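Local coordinates for protein putative phosphomannomutase (Thermus thermophilus, PDB 1TUO) that probably interconverts sugar 1-phosphates and 6- or 5-phosphates as a magnesium-dependent member of the phosphohexose mutase family, at residues A[372-375]-A[379-382]; A[263-268]-A[364-369]; A[287-290]-A[296-299]. All coordinates share one frame; numbering follows the deposited sequence.

Contact 1 of 3, residues A[372-375]-A[379-382]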
loop_
_atom_site.group_PDB
_atom_site.type_symbol
_atom_site.label_atom_id
_atom_site.label_comp_id
_atom_site.label_asym_id
_atom_site.label_seq_id
_atom_site.Cartn_x
_atom_site.Cartn_y
_atom_site.Cartn_z
ATOM N N GLU A 372 -3.193 23.123 -7.509
ATOM C CA GLU A 372 -2.323 23.978 -6.713
ATOM C C GLU A 372 -0.926 23.359 -6.700
ATOM O O GLU A 372 0.084 24.066 -6.678
ATOM C CB GLU A 372 -2.876 24.105 -5.287
ATOM C CG GLU A 372 -1.989 24.850 -4.294
ATOM C CD GLU A 372 -1.941 26.361 -4.511
ATOM O OE1 GLU A 372 -2.884 26.932 -5.105
ATOM O OE2 GLU A 372 -0.957 26.979 -4.057
ATOM N N VAL A 373 -0.862 22.031 -6.711
ATOM C CA VAL A 373 0.428 21.362 -6.751
ATOM C C VAL A 373 1.080 21.721 -8.084
ATOM O O VAL A 373 2.263 22.045 -8.140
ATOM C CB VAL A 373 0.283 19.822 -6.670
ATOM C CG1 VAL A 373 1.608 19.149 -7.002
ATOM C CG2 VAL A 373 -0.172 19.418 -5.272
ATOM N N GLU A 374 0.300 21.659 -9.156
ATOM C CA GLU A 374 0.835 21.982 -10.474
ATOM C C GLU A 374 1.287 23.439 -10.558
ATOM O O GLU A 374 2.289 23.747 -11.199
ATOM C CB GLU A 374 -0.202 21.658 -11.556
ATOM C CG GLU A 374 -0.228 20.168 -11.906
ATOM C CD GLU A 374 -1.347 19.774 -12.852
ATOM O OE1 GLU A 374 -1.118 18.869 -13.684
ATOM O OE2 GLU A 374 -2.454 20.347 -12.759
ATOM N N ALA A 375 0.559 24.328 -9.890
ATOM C CA ALA A 375 0.915 25.746 -9.897
ATOM C C ALA A 375 2.225 25.979 -9.144
ATOM O O ALA A 375 3.111 26.686 -9.624
ATOM C CB ALA A 375 -0.205 26.574 -9.263
ATOM N N LEU A 379 4.698 22.536 -13.135
ATOM C CA LEU A 379 4.663 21.378 -14.023
ATOM C C LEU A 379 3.264 20.792 -14.158
ATOM O O LEU A 379 2.440 20.910 -13.249
ATOM C CB LEU A 379 5.592 20.287 -13.485
ATOM C CG LEU A 379 7.075 20.626 -13.313
ATOM C CD1 LEU A 379 7.770 19.489 -12.572
ATOM C CD2 LEU A 379 7.711 20.854 -14.679
ATOM N N THR A 380 3.003 20.165 -15.303
ATOM C CA THR A 380 1.727 19.510 -15.555
ATOM C C THR A 380 2.034 18.015 -15.478
ATOM O O THR A 380 3.130 17.587 -15.837
ATOM C CB THR A 380 1.170 19.857 -16.953
ATOM O OG1 THR A 380 0.867 21.259 -17.010
ATOM C CG2 THR A 380 -0.091 19.057 -17.236
ATOM N N HIS A 381 1.069 17.227 -15.017
ATOM C CA HIS A 381 1.265 15.794 -14.847
ATOM C C HIS A 381 0.338 14.889 -15.642
ATOM O O HIS A 381 -0.869 15.113 -15.704
ATOM C CB HIS A 381 1.125 15.437 -13.360
ATOM C CG HIS A 381 1.053 13.965 -13.093
ATOM N ND1 HIS A 381 2.174 13.171 -12.980
ATOM C CD2 HIS A 381 -0.010 13.139 -12.940
ATOM C CE1 HIS A 381 1.806 11.920 -12.768
ATOM N NE2 HIS A 381 0.485 11.873 -12.740
ATOM N N ALA A 382 0.925 13.851 -16.228
ATOM C CA ALA A 382 0.196 12.837 -16.983
ATOM C C ALA A 382 1.018 11.567 -16.793
ATOM O O ALA A 382 2.247 11.621 -16.761
ATOM C CB ALA A 382 0.109 13.212 -18.465
HETATM O O HOH W 1 -2.568 17.745 -15.338
#
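The carboxylate of E374 reaches from helix 366-377 to the chain that follows it and accepts a hydrogen bond from the backbone N of H381. OE1 of E374 takes the N-H of H381 at 3.0 Å through its anti lone pair, on the side turned from OE2, and the N-H...O angle of 155° makes the bond fairly straight. A water also bridges OE1 of E374 and the carbonyl O of H381, although its 2.5 Å distance to OE1 is short enough to leave its placement doubtful. The direct bond at N is clear; if the water is correctly placed, the carbonyl O of the same residue is tied to that carboxylate oxygen as well. A second link joins backbone to backbone: N of L379 donates to O of E374, weakly, at 3.3 Å and a bent angle.

The two segments flank the end of helix 366-377, which leads into the C-terminal domain; from here the chain leaves for strand 382-386, an outer strand of that domain's antiparallel sheet. T377 adds its hydroxyl at this turn, hydrogen-bonded to V373 O and L379 N.

With chi1 at -80° CG of E374 lies beside its own backbone N, and the chain beyond is extended, which carries OE1 over to the loop. On the way the methylenes run past the carbonyl of L379, whose O lies 3.1 Å from CG of E374. OE1 of E374 also rests 3.5 Å from CA of T380, with CG2 of that threonine close by. The imidazole of H381 points elsewhere, its ND1 hydrogen-bonded to E444. L379 likewise turns its branched end from the glutamate and packs on R299 of helix 296-304.

Contact 2 of 3, residues A[263-268]-A[364-369]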
loop_
_atom_site.group_PDB
_atom_site.type_symbol
_atom_site.label_atom_id
_atom_site.label_comp_id
_atom_site.label_asym_id
_atom_site.label_seq_id
_atom_site.Cartn_x
_atom_site.Cartn_y
_atom_site.Cartn_z
ATOM N N VAL A 263 -13.627 10.655 -12.686
ATOM C CA VAL A 263 -12.248 10.959 -13.037
ATOM C C VAL A 263 -11.294 10.275 -12.063
ATOM O O VAL A 263 -11.415 10.430 -10.845
ATOM C CB VAL A 263 -11.971 12.476 -13.001
ATOM C CG1 VAL A 263 -10.518 12.740 -13.351
ATOM C CG2 VAL A 263 -12.894 13.205 -13.974
ATOM N N PHE A 264 -10.349 9.519 -12.604
ATOM C CA PHE A 264 -9.371 8.833 -11.772
ATOM C C PHE A 264 -8.313 9.820 -11.270
ATOM O O PHE A 264 -7.810 10.653 -12.025
ATOM C CB PHE A 264 -8.699 7.714 -12.564
ATOM C CG PHE A 264 -7.743 6.893 -11.753
ATOM C CD1 PHE A 264 -8.187 6.186 -10.638
ATOM C CD2 PHE A 264 -6.399 6.827 -12.102
ATOM C CE1 PHE A 264 -7.306 5.428 -9.882
ATOM C CE2 PHE A 264 -5.510 6.070 -11.353
ATOM C CZ PHE A 264 -5.964 5.369 -10.240
ATOM N N PHE A 265 -7.990 9.713 -9.985
ATOM C CA PHE A 265 -6.995 10.563 -9.328
ATOM C C PHE A 265 -5.922 9.552 -8.910
ATOM O O PHE A 265 -6.098 8.816 -7.930
ATOM C CB PHE A 265 -7.656 11.232 -8.114
ATOM C CG PHE A 265 -6.875 12.377 -7.523
ATOM C CD1 PHE A 265 -6.786 13.603 -8.182
ATOM C CD2 PHE A 265 -6.288 12.249 -6.270
ATOM C CE1 PHE A 265 -6.128 14.683 -7.590
ATOM C CE2 PHE A 265 -5.632 13.319 -5.674
ATOM C CZ PHE A 265 -5.552 14.541 -6.334
ATOM N N ASN A 266 -4.816 9.521 -9.651
ATOM C CA ASN A 266 -3.755 8.539 -9.423
ATOM C C ASN A 266 -2.827 8.713 -8.219
ATOM O O ASN A 266 -2.831 9.746 -7.555
ATOM C CB ASN A 266 -2.922 8.366 -10.707
ATOM C CG ASN A 266 -1.993 9.531 -10.973
ATOM O OD1 ASN A 266 -1.432 10.116 -10.048
ATOM N ND2 ASN A 266 -1.800 9.855 -12.248
ATOM N N PRO A 267 -2.022 7.677 -7.918
ATOM C CA PRO A 267 -1.083 7.692 -6.793
ATOM C C PRO A 267 -0.133 8.878 -6.725
ATOM O O PRO A 267 0.211 9.331 -5.634
ATOM C CB PRO A 267 -0.342 6.373 -6.954
ATOM C CG PRO A 267 -1.431 5.471 -7.461
ATOM C CD PRO A 267 -2.075 6.331 -8.523
ATOM N N HIS A 268 0.303 9.363 -7.882
ATOM C CA HIS A 268 1.222 10.497 -7.944
ATOM C C HIS A 268 0.485 11.743 -7.479
ATOM O O HIS A 268 1.044 12.585 -6.773
ATOM C CB HIS A 268 1.714 10.688 -9.379
ATOM C CG HIS A 268 2.323 9.455 -9.971
ATOM N ND1 HIS A 268 3.596 9.027 -9.658
ATOM C CD2 HIS A 268 1.813 8.531 -10.821
ATOM C CE1 HIS A 268 3.844 7.892 -10.290
ATOM N NE2 HIS A 268 2.779 7.569 -11.001
ATOM N N LYS A 364 -10.876 22.858 -0.509
ATOM C CA LYS A 364 -10.716 22.618 -1.937
ATOM C C LYS A 364 -10.807 21.120 -2.191
ATOM O O LYS A 364 -10.235 20.328 -1.437
ATOM C CB LYS A 364 -9.354 23.142 -2.413
ATOM C CG LYS A 364 -9.156 24.632 -2.160
ATOM C CD LYS A 364 -7.749 25.110 -2.481
ATOM C CE LYS A 364 -7.483 25.157 -3.974
ATOM N NZ LYS A 364 -6.249 25.949 -4.267
ATOM N N ASP A 365 -11.539 20.722 -3.227
ATOM C CA ASP A 365 -11.640 19.299 -3.516
ATOM C C ASP A 365 -10.270 18.830 -3.990
ATOM O O ASP A 365 -9.378 19.643 -4.232
ATOM C CB ASP A 365 -12.733 18.998 -4.554
ATOM C CG ASP A 365 -12.446 19.586 -5.921
ATOM O OD1 ASP A 365 -11.336 19.393 -6.439
ATOM O OD2 ASP A 365 -13.354 20.228 -6.490
ATOM N N LEU A 366 -10.090 17.522 -4.112
ATOM C CA LEU A 366 -8.795 16.985 -4.513
ATOM C C LEU A 366 -8.258 17.486 -5.849
ATOM O O LEU A 366 -7.055 17.725 -5.991
ATOM C CB LEU A 366 -8.855 15.454 -4.500
ATOM C CG LEU A 366 -9.060 14.882 -3.093
ATOM C CD1 LEU A 366 -9.317 13.384 -3.185
ATOM C CD2 LEU A 366 -7.834 15.172 -2.225
ATOM N N ALA A 367 -9.144 17.642 -6.823
ATOM C CA ALA A 367 -8.746 18.113 -8.141
ATOM C C ALA A 367 -8.163 19.513 -8.020
ATOM O O ALA A 367 -7.146 19.828 -8.637
ATOM C CB ALA A 367 -9.950 18.110 -9.087
ATOM N N GLU A 368 -8.800 20.350 -7.208
ATOM C CA GLU A 368 -8.316 21.711 -7.021
ATOM C C GLU A 368 -7.014 21.734 -6.227
ATOM O O GLU A 368 -6.145 22.574 -6.475
ATOM C CB GLU A 368 -9.379 22.571 -6.332
ATOM C CG GLU A 368 -10.613 22.797 -7.197
ATOM C CD GLU A 368 -10.263 23.353 -8.573
ATOM O OE1 GLU A 368 -9.715 24.476 -8.649
ATOM O OE2 GLU A 368 -10.532 22.664 -9.583
ATOM N N GLN A 369 -6.866 20.816 -5.279
ATOM C CA GLN A 369 -5.632 20.775 -4.510
ATOM C C GLN A 369 -4.479 20.388 -5.426
ATOM O O GLN A 369 -3.384 20.935 -5.324
ATOM C CB GLN A 369 -5.727 19.773 -3.354
ATOM C CG GLN A 369 -6.623 20.219 -2.209
ATOM C CD GLN A 369 -6.575 19.254 -1.034
ATOM O OE1 GLN A 369 -5.514 19.010 -0.469
ATOM N NE2 GLN A 369 -7.728 18.698 -0.670
#
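F265 lays one face of its ring against L366, joining an edge strand of the second domain's mixed sheet to the first turn of helix 366-377, which leads into the C-terminal domain. The two side chains cross at about a right angle. CB of L366 stands over the ring in a CH-pi contact, 4.1 Å from the centroid and 19° off the normal, displaced toward the rim where CZ and CE2 lie. CZ of F265 also approaches the carbonyl O of L366, at 3.5 Å, so the aromatic end meets helix backbone as well as side chain. A chi1 of -166° places CG of F265 opposite its backbone N and sends the ring out from the strand toward the helix. A367 adds little, its N lying obliquely to the ring.

F265 and L366 are both buried. L259 of strand 255-259 touches F265, L366 and A367, while V270 and T273 of helix 267-280 pack on the phenylalanine and L355 and V359 of helix 348-362 on the leucine.

The helix start that presents L366 is capped by D365 at its N-cap position: OD1 accepts from N of E368 at 2.8 Å, nearly straight. Across the same turn the amide of Q369 reaches back to the chain before the helix, NE2 donating to the carbonyl O of K364 at 3.1 Å from 30° out of the carbonyl plane.

Contact 3 of 3, residues A[287-290]-A[296-299]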
loop_
_atom_site.group_PDB
_atom_site.type_symbol
_atom_site.label_atom_id
_atom_site.label_comp_id
_atom_site.label_asym_id
_atom_site.label_seq_id
_atom_site.Cartn_x
_atom_site.Cartn_y
_atom_site.Cartn_z
ATOM N N ALA A 287 10.748 13.808 2.239
ATOM C CA ALA A 287 9.732 12.937 1.672
ATOM C C ALA A 287 10.536 11.824 1.013
ATOM O O ALA A 287 11.595 12.082 0.438
ATOM C CB ALA A 287 8.914 13.692 0.625
ATOM N N VAL A 288 10.049 10.589 1.101
ATOM C CA VAL A 288 10.748 9.461 0.499
ATOM C C VAL A 288 9.859 8.882 -0.597
ATOM O O VAL A 288 8.660 8.713 -0.399
ATOM C CB VAL A 288 11.053 8.370 1.550
ATOM C CG1 VAL A 288 11.974 7.309 0.950
ATOM C CG2 VAL A 288 11.679 9.007 2.790
ATOM N N LYS A 289 10.447 8.599 -1.756
ATOM C CA LYS A 289 9.688 8.059 -2.886
ATOM C C LYS A 289 10.499 7.024 -3.645
ATOM O O LYS A 289 11.725 7.113 -3.701
ATOM C CB LYS A 289 9.309 9.190 -3.854
ATOM C CG LYS A 289 10.513 10.001 -4.349
ATOM C CD LYS A 289 10.192 10.875 -5.569
ATOM C CE LYS A 289 10.675 10.219 -6.864
ATOM N NZ LYS A 289 10.588 11.118 -8.060
ATOM N N ASN A 290 9.836 6.030 -4.229
ATOM C CA ASN A 290 10.603 5.065 -5.000
ATOM C C ASN A 290 10.872 5.650 -6.386
ATOM O O ASN A 290 10.344 6.707 -6.747
ATOM C CB ASN A 290 9.913 3.685 -5.074
ATOM C CG ASN A 290 8.729 3.635 -6.033
ATOM O OD1 ASN A 290 8.639 4.397 -6.998
ATOM N ND2 ASN A 290 7.828 2.687 -5.784
ATOM N N LEU A 296 7.222 15.427 -9.777
ATOM C CA LEU A 296 6.589 16.629 -9.251
ATOM C C LEU A 296 6.899 16.694 -7.758
ATOM O O LEU A 296 6.931 17.770 -7.171
ATOM C CB LEU A 296 5.069 16.611 -9.467
ATOM C CG LEU A 296 4.523 17.428 -10.646
ATOM C CD1 LEU A 296 4.851 16.726 -11.959
ATOM C CD2 LEU A 296 3.012 17.595 -10.504
ATOM N N LEU A 297 7.125 15.540 -7.135
ATOM C CA LEU A 297 7.435 15.551 -5.706
ATOM C C LEU A 297 8.800 16.206 -5.502
ATOM O O LEU A 297 8.973 17.039 -4.603
ATOM C CB LEU A 297 7.442 14.132 -5.127
ATOM C CG LEU A 297 7.691 14.045 -3.616
ATOM C CD1 LEU A 297 6.668 14.895 -2.868
ATOM C CD2 LEU A 297 7.604 12.595 -3.175
ATOM N N ASP A 298 9.770 15.838 -6.339
ATOM C CA ASP A 298 11.113 16.415 -6.253
ATOM C C ASP A 298 11.020 17.928 -6.435
ATOM O O ASP A 298 11.627 18.693 -5.683
ATOM C CB ASP A 298 12.029 15.855 -7.350
ATOM C CG ASP A 298 12.064 14.342 -7.373
ATOM O OD1 ASP A 298 13.169 13.774 -7.259
ATOM O OD2 ASP A 298 10.989 13.723 -7.516
ATOM N N ARG A 299 10.258 18.350 -7.442
ATOM C CA ARG A 299 10.087 19.774 -7.731
ATOM C C ARG A 299 9.400 20.492 -6.573
ATOM O O ARG A 299 9.796 21.597 -6.199
ATOM C CB ARG A 299 9.279 19.965 -9.028
ATOM C CG ARG A 299 8.971 21.429 -9.393
ATOM C CD ARG A 299 10.235 22.271 -9.562
ATOM N NE ARG A 299 10.976 21.955 -10.783
ATOM C CZ ARG A 299 10.631 22.357 -12.004
ATOM N NH1 ARG A 299 9.545 23.103 -12.187
ATOM N NH2 ARG A 299 11.379 22.018 -13.048
#
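K289 and D298 form a salt bridge between strand 286-290 and helix 296-304, the first two elements of a beta-alpha-beta unit that strand 308-311 completes in the third alpha/beta/alpha domain. NZ of K289 donates to OD2 of D298 at 2.7 Å; OD2 receives it on its syn lone pair, the side of OD1, which itself stays 3.8 Å from NZ. The ammonium also donates to the carbonyl oxygens of V293 and T294 in the connecting loop. Three acceptors therefore surround NZ, and the negative carboxylate probably helps the buried lysine keep its charge. A bend at chi3 (-100°) turns the end of the chain across the aspartate, which it meets at roughly a right angle.

Apolar contact comes from L297, which points at the strand from the helix. Lysine and leucine run past one another in opposite directions, and CD2 lies against the aliphatic part of K289, from CB through CD. The same methyl reaches A287, two residues earlier and on the same face of the strand. With chi1 at -177° CG of L297 is turned from its backbone N, and CD2 comes within 3.9 Å of CB of K289 and 4.2 Å of CB of A287.

How the contacts relate
Contacts 1 and 2 share helix 366-377: contact 2 sits at its first turn and contact 1 near its end, with centres about 11 Å apart. They also touch directly, NE2 of H381 lying 3.1 Å from ND2 of N266, a probable hydrogen bond. Contact 3 meets contact 1 through L296, on the side of helix 296-304 turned from strand 286-290, where L379 CB lies 3.9 Å from L296 CD1; their centres are about 14 Å apart. Contacts 2 and 3 do not touch, although contact 3 is nested in the loop that contact 2 closes. Contact 1 lies where helix 366-377 passes to the C-terminal sheet, and contact 3 is internal to the third domain.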